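Local coordinates for penicillin-binding protein 2 (Pbp2) (Helicobacter pylori, PDB 5LP5), which probably acts as a penicillin-binding transpeptidase of cell wall peptidoglycan synthesis, and forms a complex with the shape-determining protein MreC, at residues His116-Val121 and Phe144-Asp149; Asp244-Asn249 and Leu575-Asn580; Tyr360-Ile363 and Val369-Tyr372. All blocks are in the same frame, centred on the assembly; numbering follows the deposited sequence.

Contact 1. Residues His116-Val121 and Phe144-Asp149; sequences HNLIKV and FALPLD
Leu118 divides its two methyl branches between Phe144 and Leu146. CD2 comes over one face of the Phe144 ring, and its nearest ring atom is Phe144 CD2 at 4.5 Å. CD1 goes the other way and meets Leu146 CD1 at 4.1 Å. These two leucine side chains run at about a right angle to each other, so they touch by methyl ends and do not lie alongside. In Leu118 the CG lies beside the backbone N, opposite the carbonyl carbon (chi1 -68°), and the fork then opens toward strand 144-149. Further on, the aliphatic chain of Lys120 takes over. Its CD rests 3.9 Å from Leu148 CD1. The lysine starts with CG anti to the backbone N, and the bend at chi3 (74°) redirects CE and NZ at the very atom, CD, that touches Leu148. Its amino end is used separately, in a weak hydrogen bond to Asn111 OD1.

The two strands belong to the mixed sheet of the dimerisation domain, but they do not pair with each other. Each runs antiparallel to strand 63-76 and bonds to it through the backbone. Their short segments stand 9.5 Å apart and are turned by 75°. The contact therefore bridges over the intervening strand, where the side chain of Phe74 touches Leu118, Lys120 and Leu146. Phe144, Leu146 and Leu148 all direct their CB atoms toward strand 118-120. Pro147, between Leu146 and Leu148, packs on Phe182 of the MreC chain, and Asp149, next after Leu148, on Thr221 of that chain.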
ATOM      1  N   HIS A 116       2.287  14.199  16.933  1.00150.36           N
ATOM      2  CA  HIS A 116       2.607  14.834  18.232  1.00142.04           C
ATOM      3  C   HIS A 116       1.697  14.354  19.395  1.00139.29           C
ATOM      4  O   HIS A 116       1.735  14.923  20.496  1.00130.51           O
ATOM      5  CB  HIS A 116       2.453  16.367  18.069  1.00133.49           C
ATOM      6  CG  HIS A 116       3.540  17.183  18.705  1.00127.32           C
ATOM      7  ND1 HIS A 116       4.510  17.829  17.968  1.00121.41           N
ATOM      8  CD2 HIS A 116       3.784  17.491  20.001  1.00125.54           C
ATOM      9  CE1 HIS A 116       5.319  18.481  18.783  1.00121.62           C
ATOM     10  NE2 HIS A 116       4.900  18.293  20.022  1.00127.67           N
ATOM     11  N   ASN A 117       0.917  13.295  19.150  1.00129.32           N
ATOM     12  CA  ASN A 117      -0.221  12.928  20.007  1.00117.75           C
ATOM     13  C   ASN A 117      -0.403  11.408  20.228  1.00107.63           C
ATOM     14  O   ASN A 117      -0.347  10.920  21.357  1.00 97.55           O
ATOM     15  CB  ASN A 117      -1.533  13.432  19.371  1.00116.16           C
ATOM     16  CG  ASN A 117      -1.555  14.927  19.125  1.00114.44           C
ATOM     17  OD1 ASN A 117      -1.111  15.709  19.957  1.00118.31           O
ATOM     18  ND2 ASN A 117      -2.086  15.328  17.977  1.00107.98           N
ATOM     19  N   LEU A 118      -0.667  10.682  19.135  1.00 95.78           N
ATOM     20  CA  LEU A 118      -1.500   9.459  19.182  1.00 83.92           C
ATOM     21  C   LEU A 118      -0.751   8.133  19.209  1.00 76.47           C
ATOM     22  O   LEU A 118       0.191   7.938  18.457  1.00 77.63           O
ATOM     23  CB  LEU A 118      -2.465   9.453  17.984  1.00 80.70           C
ATOM     24  CG  LEU A 118      -3.562  10.523  17.980  1.00 80.99           C
ATOM     25  CD1 LEU A 118      -4.213  10.668  16.614  1.00 74.22           C
ATOM     26  CD2 LEU A 118      -4.599  10.211  19.051  1.00 87.13           C
ATOM     27  N   ILE A 119      -1.227   7.206  20.038  1.00 72.38           N
ATOM     28  CA  ILE A 119      -0.589   5.894  20.244  1.00 77.51           C
ATOM     29  C   ILE A 119      -1.418   4.717  19.690  1.00 72.04           C
ATOM     30  O   ILE A 119      -2.590   4.560  20.029  1.00 74.45           O
ATOM     31  CB  ILE A 119      -0.344   5.641  21.753  1.00 86.31           C
ATOM     32  CG1 ILE A 119       0.643   6.685  22.295  1.00 92.55           C
ATOM     33  CG2 ILE A 119       0.165   4.220  21.993  1.00 87.83           C
ATOM     34  CD1 ILE A 119       0.999   6.566  23.768  1.00 95.77           C
ATOM     35  N   LYS A 120      -0.786   3.861  18.888  1.00 65.45           N
ATOM     36  CA  LYS A 120      -1.482   2.756  18.208  1.00 59.74           C
ATOM     37  C   LYS A 120      -1.751   1.549  19.116  1.00 53.04           C
ATOM     38  O   LYS A 120      -0.849   0.790  19.409  1.00 50.66           O
ATOM     39  CB  LYS A 120      -0.682   2.296  16.971  1.00 60.28           C
ATOM     40  CG  LYS A 120      -1.360   1.179  16.175  1.00 61.68           C
ATOM     41  CD  LYS A 120      -0.679   0.916  14.845  1.00 62.33           C
ATOM     42  CE  LYS A 120       0.634   0.185  15.053  1.00 65.88           C
ATOM     43  NZ  LYS A 120       1.462   0.179  13.820  1.00 65.27           N
ATOM     44  N   VAL A 121      -2.995   1.338  19.522  1.00 50.25           N
ATOM     45  CA  VAL A 121      -3.319   0.197  20.397  1.00 53.90           C
ATOM     46  C   VAL A 121      -3.495  -1.142  19.660  1.00 54.95           C
ATOM     47  O   VAL A 121      -2.869  -2.142  20.021  1.00 60.23           O
ATOM     48  CB  VAL A 121      -4.584   0.449  21.233  1.00 54.30           C
ATOM     49  CG1 VAL A 121      -4.858  -0.737  22.153  1.00 52.59           C
ATOM     50  CG2 VAL A 121      -4.443   1.726  22.047  1.00 56.59           C
ATOM     51  N   PHE A 144     -10.051   6.714  18.306  1.00 62.36           N
ATOM     52  CA  PHE A 144      -9.762   7.060  16.920  1.00 61.37           C
ATOM     53  C   PHE A 144      -9.403   5.799  16.121  1.00 55.50           C
ATOM     54  O   PHE A 144      -8.790   4.881  16.643  1.00 50.64           O
ATOM     55  CB  PHE A 144      -8.606   8.074  16.867  1.00 64.25           C
ATOM     56  CG  PHE A 144      -8.898   9.370  17.583  1.00 67.25           C
ATOM     57  CD1 PHE A 144      -9.057  10.549  16.863  1.00 66.93           C
ATOM     58  CD2 PHE A 144      -8.988   9.421  18.978  1.00 66.96           C
ATOM     59  CE1 PHE A 144      -9.326  11.748  17.513  1.00 70.20           C
ATOM     60  CE2 PHE A 144      -9.283  10.601  19.632  1.00 68.15           C
ATOM     61  CZ  PHE A 144      -9.438  11.772  18.900  1.00 70.84           C
ATOM     62  N   ALA A 145      -9.803   5.760  14.853  1.00 50.98           N
ATOM     63  CA  ALA A 145      -9.508   4.632  13.976  1.00 46.70           C
ATOM     64  C   ALA A 145      -9.007   5.177  12.629  1.00 44.28           C
ATOM     65  O   ALA A 145      -9.721   5.887  11.923  1.00 44.29           O
ATOM     66  CB  ALA A 145     -10.750   3.762  13.794  1.00 45.62           C
ATOM     67  N   LEU A 146      -7.782   4.819  12.270  1.00 42.11           N
ATOM     68  CA  LEU A 146      -7.045   5.547  11.263  1.00 40.61           C
ATOM     69  C   LEU A 146      -6.492   4.609  10.233  1.00 38.69           C
ATOM     70  O   LEU A 146      -6.085   3.500  10.559  1.00 39.66           O
ATOM     71  CB  LEU A 146      -5.876   6.283  11.920  1.00 41.93           C
ATOM     72  CG  LEU A 146      -6.272   7.252  13.033  1.00 43.01           C
ATOM     73  CD1 LEU A 146      -5.065   7.798  13.795  1.00 43.05           C
ATOM     74  CD2 LEU A 146      -7.116   8.362  12.405  1.00 42.32           C
ATOM     75  N   PRO A 147      -6.430   5.070   8.983  1.00 38.15           N
ATOM     76  CA  PRO A 147      -5.888   4.318   7.856  1.00 36.56           C
ATOM     77  C   PRO A 147      -4.365   4.244   7.875  1.00 35.99           C
ATOM     78  O   PRO A 147      -3.692   5.259   8.068  1.00 37.33           O
ATOM     79  CB  PRO A 147      -6.366   5.124   6.651  1.00 36.13           C
ATOM     80  CG  PRO A 147      -6.442   6.516   7.155  1.00 37.44           C
ATOM     81  CD  PRO A 147      -6.825   6.435   8.602  1.00 38.39           C
ATOM     82  N   LEU A 148      -3.843   3.039   7.681  1.00 34.91           N
ATOM     83  CA  LEU A 148      -2.405   2.760   7.639  1.00 34.88           C
ATOM     84  C   LEU A 148      -2.071   1.932   6.403  1.00 34.30           C
ATOM     85  O   LEU A 148      -2.926   1.250   5.854  1.00 31.38           O
ATOM     86  CB  LEU A 148      -1.978   1.935   8.859  1.00 35.24           C
ATOM     87  CG  LEU A 148      -2.309   2.423  10.258  1.00 36.80           C
ATOM     88  CD1 LEU A 148      -2.039   1.303  11.257  1.00 37.20           C
ATOM     89  CD2 LEU A 148      -1.504   3.666  10.595  1.00 36.73           C
ATOM     90  N   ASP A 149      -0.807   1.960   6.000  1.00 37.52           N
ATOM     91  CA  ASP A 149      -0.299   1.107   4.936  1.00 41.21           C
ATOM     92  C   ASP A 149       0.453  -0.106   5.475  1.00 40.86           C
ATOM     93  O   ASP A 149       1.210  -0.003   6.418  1.00 46.93           O
ATOM     94  CB  ASP A 149       0.638   1.900   4.014  1.00 43.99           C
ATOM     95  CG  ASP A 149      -0.083   2.502   2.836  1.00 48.76           C
ATOM     96  OD1 ASP A 149      -1.189   1.987   2.525  1.00 53.64           O
ATOM     97  OD2 ASP A 149       0.450   3.472   2.225  1.00 54.12           O
TER

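Contact 2. Residues Asp244-Asn249 and Leu575-Asn580; sequences DKLFEN and LVKMSN
The last turn of helix 237-246 approaches the middle of helix 572-584, with the CA atoms of Leu246 and Lys577 8.1 Å apart, and Phe247 is the first residue to leave the helical path. Both helices pack on the five-stranded antiparallel sheet of the transpeptidase domain, as the terminal helices do in the penicillin-binding and serine beta-lactamase fold. Phe247 and Met578 both reach Ile254 on strand 252-258.

Leu246 carries the first side of the contact. Its CD2 fits against the Lys577 chain, 3.7 Å from CB and 3.8 Å from CD of that lysine. Beyond CG the lysine chain is extended, so its hydrocarbon part lines the leucine while its amino end leads away from the contact. The other branch, Leu246 CD1, lies 4.2 Å from Met578 CE. The Met578 CB does not point at Leu246. Bends at chi2 (57°) and chi3 (86°) curl the thioether chain and carry the terminal methyl to it. Leu246 and Met578 are buried, whereas Lys577 is exposed.

One turn of the second helix holds a side-chain bond of its own. Val576 O accepts the backbone N of Asn580 at 2.8 Å and also Ser579 OG at 2.9 Å, the hydroxyl being tilted 24° from the carbonyl plane.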
ATOM      1  N   ASP A 244      10.758 -21.237 -11.006  1.00 44.37           N
ATOM      2  CA  ASP A 244      10.372 -21.872  -9.746  1.00 45.10           C
ATOM      3  C   ASP A 244      10.000 -23.331  -9.993  1.00 45.46           C
ATOM      4  O   ASP A 244      10.480 -24.215  -9.316  1.00 49.00           O
ATOM      5  CB  ASP A 244       9.230 -21.105  -9.057  1.00 45.71           C
ATOM      6  CG  ASP A 244       9.718 -19.867  -8.270  1.00 44.72           C
ATOM      7  OD1 ASP A 244      10.774 -19.275  -8.593  1.00 44.72           O
ATOM      8  OD2 ASP A 244       9.028 -19.470  -7.317  1.00 45.25           O
ATOM      9  N   LYS A 245       9.163 -23.580 -10.986  1.00 48.97           N
ATOM     10  CA  LYS A 245       8.719 -24.945 -11.323  1.00 53.34           C
ATOM     11  C   LYS A 245       9.909 -25.874 -11.572  1.00 49.61           C
ATOM     12  O   LYS A 245       9.920 -27.005 -11.128  1.00 50.59           O
ATOM     13  CB  LYS A 245       7.802 -24.896 -12.562  1.00 60.03           C
ATOM     14  CG  LYS A 245       7.255 -26.214 -13.078  1.00 68.73           C
ATOM     15  CD  LYS A 245       6.042 -26.697 -12.296  1.00 79.09           C
ATOM     16  CE  LYS A 245       5.360 -27.877 -12.996  1.00 86.77           C
ATOM     17  NZ  LYS A 245       4.434 -28.648 -12.109  1.00 89.18           N
ATOM     18  N   LEU A 246      10.917 -25.390 -12.276  1.00 46.00           N
ATOM     19  CA  LEU A 246      12.056 -26.221 -12.636  1.00 45.05           C
ATOM     20  C   LEU A 246      12.872 -26.632 -11.418  1.00 46.63           C
ATOM     21  O   LEU A 246      13.402 -27.742 -11.382  1.00 53.43           O
ATOM     22  CB  LEU A 246      12.944 -25.492 -13.648  1.00 43.31           C
ATOM     23  CG  LEU A 246      12.335 -25.208 -15.033  1.00 41.22           C
ATOM     24  CD1 LEU A 246      13.250 -24.323 -15.879  1.00 39.22           C
ATOM     25  CD2 LEU A 246      12.031 -26.507 -15.762  1.00 42.27           C
ATOM     26  N   PHE A 247      12.956 -25.743 -10.423  1.00 45.72           N
ATOM     27  CA  PHE A 247      13.703 -25.987  -9.166  1.00 44.64           C
ATOM     28  C   PHE A 247      12.783 -26.443  -8.038  1.00 47.92           C
ATOM     29  O   PHE A 247      12.999 -26.103  -6.880  1.00 47.39           O
ATOM     30  CB  PHE A 247      14.445 -24.716  -8.711  1.00 39.60           C
ATOM     31  CG  PHE A 247      15.806 -24.548  -9.328  1.00 38.07           C
ATOM     32  CD1 PHE A 247      15.952 -23.975 -10.568  1.00 37.71           C
ATOM     33  CD2 PHE A 247      16.944 -24.965  -8.665  1.00 38.48           C
ATOM     34  CE1 PHE A 247      17.195 -23.822 -11.143  1.00 37.29           C
ATOM     35  CE2 PHE A 247      18.199 -24.807  -9.229  1.00 37.82           C
ATOM     36  CZ  PHE A 247      18.324 -24.235 -10.466  1.00 37.02           C
ATOM     37  N   GLU A 248      11.770 -27.230  -8.375  1.00 53.21           N
ATOM     38  CA  GLU A 248      10.678 -27.495  -7.455  1.00 56.94           C
ATOM     39  C   GLU A 248      11.120 -28.354  -6.285  1.00 57.01           C
ATOM     40  O   GLU A 248      10.678 -28.132  -5.157  1.00 59.48           O
ATOM     41  CB  GLU A 248       9.517 -28.145  -8.192  1.00 62.40           C
ATOM     42  CG  GLU A 248       8.220 -28.183  -7.410  1.00 68.76           C
ATOM     43  CD  GLU A 248       7.013 -28.473  -8.302  1.00 70.66           C
ATOM     44  OE1 GLU A 248       7.070 -28.162  -9.514  1.00 63.78           O
ATOM     45  OE2 GLU A 248       5.999 -29.017  -7.795  1.00 74.72           O
ATOM     46  N   ASN A 249      11.989 -29.326  -6.551  1.00 56.90           N
ATOM     47  CA  ASN A 249      12.576 -30.174  -5.497  1.00 56.98           C
ATOM     48  C   ASN A 249      14.083 -30.000  -5.414  1.00 50.51           C
ATOM     49  O   ASN A 249      14.778 -30.902  -4.996  1.00 48.54           O
ATOM     50  CB  ASN A 249      12.259 -31.650  -5.774  1.00 64.12           C
ATOM     51  CG  ASN A 249      10.887 -32.055  -5.274  1.00 69.99           C
ATOM     52  OD1 ASN A 249      10.463 -31.606  -4.204  1.00 74.24           O
ATOM     53  ND2 ASN A 249      10.180 -32.905  -6.042  1.00 69.09           N
ATOM     54  N   LEU A 575      17.621 -26.615 -18.919  1.00 41.45           N
ATOM     55  CA  LEU A 575      17.973 -25.590 -19.897  1.00 41.31           C
ATOM     56  C   LEU A 575      16.971 -25.492 -21.072  1.00 43.62           C
ATOM     57  O   LEU A 575      16.536 -24.389 -21.441  1.00 40.35           O
ATOM     58  CB  LEU A 575      19.375 -25.853 -20.447  1.00 39.90           C
ATOM     59  CG  LEU A 575      19.911 -24.883 -21.510  1.00 39.45           C
ATOM     60  CD1 LEU A 575      19.792 -23.423 -21.081  1.00 37.48           C
ATOM     61  CD2 LEU A 575      21.367 -25.215 -21.821  1.00 39.49           C
ATOM     62  N   VAL A 576      16.622 -26.637 -21.660  1.00 48.13           N
ATOM     63  CA  VAL A 576      15.672 -26.659 -22.778  1.00 52.16           C
ATOM     64  C   VAL A 576      14.344 -26.064 -22.362  1.00 49.41           C
ATOM     65  O   VAL A 576      13.770 -25.239 -23.077  1.00 49.63           O
ATOM     66  CB  VAL A 576      15.417 -28.071 -23.383  1.00 59.12           C
ATOM     67  CG1 VAL A 576      16.654 -28.557 -24.117  1.00 62.01           C
ATOM     68  CG2 VAL A 576      14.978 -29.087 -22.321  1.00 61.51           C
ATOM     69  N   LYS A 577      13.870 -26.465 -21.192  1.00 46.45           N
ATOM     70  CA  LYS A 577      12.554 -26.055 -20.749  1.00 46.25           C
ATOM     71  C   LYS A 577      12.436 -24.550 -20.620  1.00 47.38           C
ATOM     72  O   LYS A 577      11.389 -23.990 -20.964  1.00 51.20           O
ATOM     73  CB  LYS A 577      12.192 -26.756 -19.457  1.00 45.74           C
ATOM     74  CG  LYS A 577      11.868 -28.207 -19.747  1.00 47.67           C
ATOM     75  CD  LYS A 577      11.557 -29.022 -18.517  1.00 47.77           C
ATOM     76  CE  LYS A 577      11.443 -30.484 -18.901  1.00 48.24           C
ATOM     77  NZ  LYS A 577      11.027 -31.248 -17.709  1.00 49.93           N
ATOM     78  N   MET A 578      13.506 -23.902 -20.143  1.00 45.61           N
ATOM     79  CA  MET A 578      13.553 -22.443 -20.065  1.00 42.69           C
ATOM     80  C   MET A 578      13.678 -21.804 -21.455  1.00 43.47           C
ATOM     81  O   MET A 578      12.973 -20.831 -21.751  1.00 40.60           O
ATOM     82  CB  MET A 578      14.693 -21.989 -19.163  1.00 42.82           C
ATOM     83  CG  MET A 578      14.755 -20.496 -18.908  1.00 41.79           C
ATOM     84  SD  MET A 578      13.236 -19.854 -18.203  1.00 42.11           S
ATOM     85  CE  MET A 578      13.550 -20.176 -16.467  1.00 43.61           C
ATOM     86  N   SER A 579      14.560 -22.343 -22.303  1.00 46.94           N
ATOM     87  CA  SER A 579      14.756 -21.802 -23.667  1.00 49.37           C
ATOM     88  C   SER A 579      13.495 -21.936 -24.551  1.00 50.36           C
ATOM     89  O   SER A 579      13.260 -21.107 -25.443  1.00 48.82           O
ATOM     90  CB  SER A 579      15.955 -22.464 -24.352  1.00 51.09           C
ATOM     91  OG  SER A 579      15.640 -23.784 -24.741  1.00 55.41           O
ATOM     92  N   ASN A 580      12.705 -22.981 -24.287  1.00 47.12           N
ATOM     93  CA  ASN A 580      11.410 -23.197 -24.928  1.00 46.30           C
ATOM     94  C   ASN A 580      10.335 -22.221 -24.447  1.00 47.71           C
ATOM     95  O   ASN A 580       9.501 -21.762 -25.233  1.00 49.89           O
ATOM     96  CB  ASN A 580      10.919 -24.629 -24.673  1.00 45.61           C
ATOM     97  CG  ASN A 580      11.569 -25.650 -25.589  1.00 45.81           C
ATOM     98  OD1 ASN A 580      12.347 -25.312 -26.487  1.00 46.80           O
ATOM     99  ND2 ASN A 580      11.235 -26.911 -25.374  1.00 45.96           N
TER

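Contact 3. Residues Tyr360-Ile363 and Val369-Tyr372; sequences YKAI and VYFY
Ala362 joins the two helices here by setting its methyl against Tyr370 and Phe371. Along segment 360-363, Tyr360 and Lys361 come first, and neither touches segment 369-372. Tyr360 packs on Ala483, Val486 and Glu490 of helix 475-493. Lys361 NZ is hydrogen-bonded to the backbone oxygens of His354 and Asn356.

Ala362 follows, with its CB directed toward helix 369-377. Its CA comes to 6.5 Å from the CA of Tyr370, a closeness that its small side chain permits. The CB sits 3.7 Å from Tyr370 CB and 3.8 Å from Tyr370 CG, at the root of the tyrosine. It is also 4.0 Å from Phe371 CE2, an atom on the outer part of that ring. Its approach to both rings is oblique. The two aromatic side chains leave the helix differently. Tyr370 has CG anti to its backbone N (chi1 175°), while Phe371 has CG beside its N (chi1 -60°). With these torsions Tyr370 CD2 stands 3.9 Å above the plane of the Phe371 ring, over its centre. The methyl thus meets a pair of aromatic groups already packed on each other.

Ile363 comes no closer than 5.0 Å to the second segment.

The short loop between these helices probably carries the SxN-type motif of the family. Phe371 also touches Lys314, which probably belongs to the SxxK motif. The contact is thus likely to lie close to the active site. These segments meet by van der Waals packing, without a polar bond between them, so their fit rests on how closely methyl and aromatic surfaces match.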
ATOM      1  N   TYR A 360      38.613 -27.069 -29.870  1.00 78.90           N
ATOM      2  CA  TYR A 360      37.190 -27.342 -30.170  1.00 75.83           C
ATOM      3  C   TYR A 360      36.710 -28.606 -29.440  1.00 76.75           C
ATOM      4  O   TYR A 360      35.640 -28.617 -28.824  1.00 75.43           O
ATOM      5  CB  TYR A 360      36.923 -27.515 -31.686  1.00 73.72           C
ATOM      6  CG  TYR A 360      37.190 -26.303 -32.586  1.00 72.00           C
ATOM      7  CD1 TYR A 360      36.176 -25.419 -32.935  1.00 70.61           C
ATOM      8  CD2 TYR A 360      38.455 -26.075 -33.123  1.00 72.51           C
ATOM      9  CE1 TYR A 360      36.424 -24.332 -33.758  1.00 70.87           C
ATOM     10  CE2 TYR A 360      38.706 -24.995 -33.947  1.00 71.61           C
ATOM     11  CZ  TYR A 360      37.690 -24.128 -34.259  1.00 71.73           C
ATOM     12  OH  TYR A 360      37.955 -23.054 -35.072  1.00 75.95           O
ATOM     13  N   LYS A 361      37.513 -29.663 -29.512  1.00 81.25           N
ATOM     14  CA  LYS A 361      37.119 -30.967 -28.978  1.00 87.41           C
ATOM     15  C   LYS A 361      37.234 -31.026 -27.451  1.00 85.30           C
ATOM     16  O   LYS A 361      36.443 -31.710 -26.779  1.00 79.04           O
ATOM     17  CB  LYS A 361      37.952 -32.084 -29.617  1.00 95.20           C
ATOM     18  CG  LYS A 361      37.412 -33.485 -29.311  1.00102.95           C
ATOM     19  CD  LYS A 361      38.286 -34.588 -29.870  1.00110.93           C
ATOM     20  CE  LYS A 361      38.165 -35.827 -28.990  1.00116.43           C
ATOM     21  NZ  LYS A 361      39.141 -36.900 -29.299  1.00123.89           N
ATOM     22  N   ALA A 362      38.220 -30.313 -26.913  1.00 86.49           N
ATOM     23  CA  ALA A 362      38.430 -30.251 -25.462  1.00 87.80           C
ATOM     24  C   ALA A 362      37.275 -29.535 -24.753  1.00 81.30           C
ATOM     25  O   ALA A 362      36.871 -29.909 -23.640  1.00 78.39           O
ATOM     26  CB  ALA A 362      39.760 -29.572 -25.144  1.00 90.33           C
ATOM     27  N   ILE A 363      36.766 -28.496 -25.410  1.00 75.13           N
ATOM     28  CA  ILE A 363      35.568 -27.807 -24.964  1.00 68.12           C
ATOM     29  C   ILE A 363      34.380 -28.756 -25.077  1.00 68.29           C
ATOM     30  O   ILE A 363      33.651 -28.992 -24.095  1.00 73.08           O
ATOM     31  CB  ILE A 363      35.276 -26.553 -25.819  1.00 63.91           C
ATOM     32  CG1 ILE A 363      36.358 -25.483 -25.619  1.00 61.40           C
ATOM     33  CG2 ILE A 363      33.899 -26.003 -25.457  1.00 63.09           C
ATOM     34  CD1 ILE A 363      36.146 -24.213 -26.419  1.00 59.58           C
ATOM     35  N   VAL A 369      42.698 -33.135 -19.781  1.00 68.61           N
ATOM     36  CA  VAL A 369      44.150 -33.213 -20.035  1.00 67.70           C
ATOM     37  C   VAL A 369      44.694 -32.136 -20.975  1.00 64.28           C
ATOM     38  O   VAL A 369      45.821 -31.677 -20.790  1.00 58.98           O
ATOM     39  CB  VAL A 369      44.582 -34.619 -20.525  1.00 68.82           C
ATOM     40  CG1 VAL A 369      46.033 -34.617 -20.997  1.00 69.23           C
ATOM     41  CG2 VAL A 369      44.414 -35.634 -19.403  1.00 70.51           C
ATOM     42  N   TYR A 370      43.910 -31.732 -21.974  1.00 62.47           N
ATOM     43  CA  TYR A 370      44.333 -30.654 -22.869  1.00 63.25           C
ATOM     44  C   TYR A 370      44.777 -29.442 -22.045  1.00 64.24           C
ATOM     45  O   TYR A 370      45.795 -28.811 -22.345  1.00 63.40           O
ATOM     46  CB  TYR A 370      43.194 -30.269 -23.815  1.00 61.92           C
ATOM     47  CG  TYR A 370      43.483 -29.080 -24.717  1.00 62.95           C
ATOM     48  CD1 TYR A 370      44.088 -29.250 -25.960  1.00 66.18           C
ATOM     49  CD2 TYR A 370      43.144 -27.788 -24.330  1.00 63.37           C
ATOM     50  CE1 TYR A 370      44.326 -28.169 -26.802  1.00 68.87           C
ATOM     51  CE2 TYR A 370      43.377 -26.695 -25.157  1.00 63.97           C
ATOM     52  CZ  TYR A 370      43.965 -26.885 -26.396  1.00 67.57           C
ATOM     53  OH  TYR A 370      44.208 -25.803 -27.227  1.00 67.56           O
ATOM     54  N   PHE A 371      44.003 -29.147 -20.996  1.00 63.99           N
ATOM     55  CA  PHE A 371      44.230 -27.992 -20.125  1.00 59.81           C
ATOM     56  C   PHE A 371      45.312 -28.287 -19.112  1.00 59.37           C
ATOM     57  O   PHE A 371      46.080 -27.402 -18.761  1.00 60.30           O
ATOM     58  CB  PHE A 371      42.925 -27.557 -19.434  1.00 56.87           C
ATOM     59  CG  PHE A 371      41.842 -27.160 -20.404  1.00 56.57           C
ATOM     60  CD1 PHE A 371      41.847 -25.904 -20.996  1.00 55.43           C
ATOM     61  CD2 PHE A 371      40.843 -28.050 -20.750  1.00 53.90           C
ATOM     62  CE1 PHE A 371      40.873 -25.540 -21.902  1.00 53.69           C
ATOM     63  CE2 PHE A 371      39.873 -27.689 -21.655  1.00 52.87           C
ATOM     64  CZ  PHE A 371      39.889 -26.437 -22.236  1.00 52.24           C
ATOM     65  N   TYR A 372      45.388 -29.524 -18.644  1.00 60.39           N
ATOM     66  CA  TYR A 372      46.520 -29.932 -17.814  1.00 64.37           C
ATOM     67  C   TYR A 372      47.855 -29.685 -18.538  1.00 68.78           C
ATOM     68  O   TYR A 372      48.792 -29.118 -17.974  1.00 70.83           O
ATOM     69  CB  TYR A 372      46.422 -31.414 -17.414  1.00 64.81           C
ATOM     70  CG  TYR A 372      45.347 -31.766 -16.391  1.00 63.63           C
ATOM     71  CD1 TYR A 372      45.030 -30.904 -15.338  1.00 64.59           C
ATOM     72  CD2 TYR A 372      44.675 -32.988 -16.458  1.00 63.49           C
ATOM     73  CE1 TYR A 372      44.056 -31.235 -14.409  1.00 64.28           C
ATOM     74  CE2 TYR A 372      43.706 -33.326 -15.529  1.00 63.35           C
ATOM     75  CZ  TYR A 372      43.403 -32.448 -14.508  1.00 64.14           C
ATOM     76  OH  TYR A 372      42.436 -32.781 -13.592  1.00 63.86           O
TER

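All three contacts are apolar across their segments, but they sit in different places. Contact 1 is a surface contact in the dimerisation domain, near MreC. Contacts 2 and 3 are buried and link helices of the transpeptidase region. They share no helix or strand. Contact 3 lies within the chain loop that contact 2 closes, yet their nearest atoms are about 13 Å apart. The centres of contacts 1 and 3 are about 69 Å apart, on opposite sides of the chain's centre. Contacts 1 and 2 both set leucine methyls against the hydrocarbon part of a lysine. Contact 3 uses an alanine methyl and aromatic groups, and has no lysine at its interface.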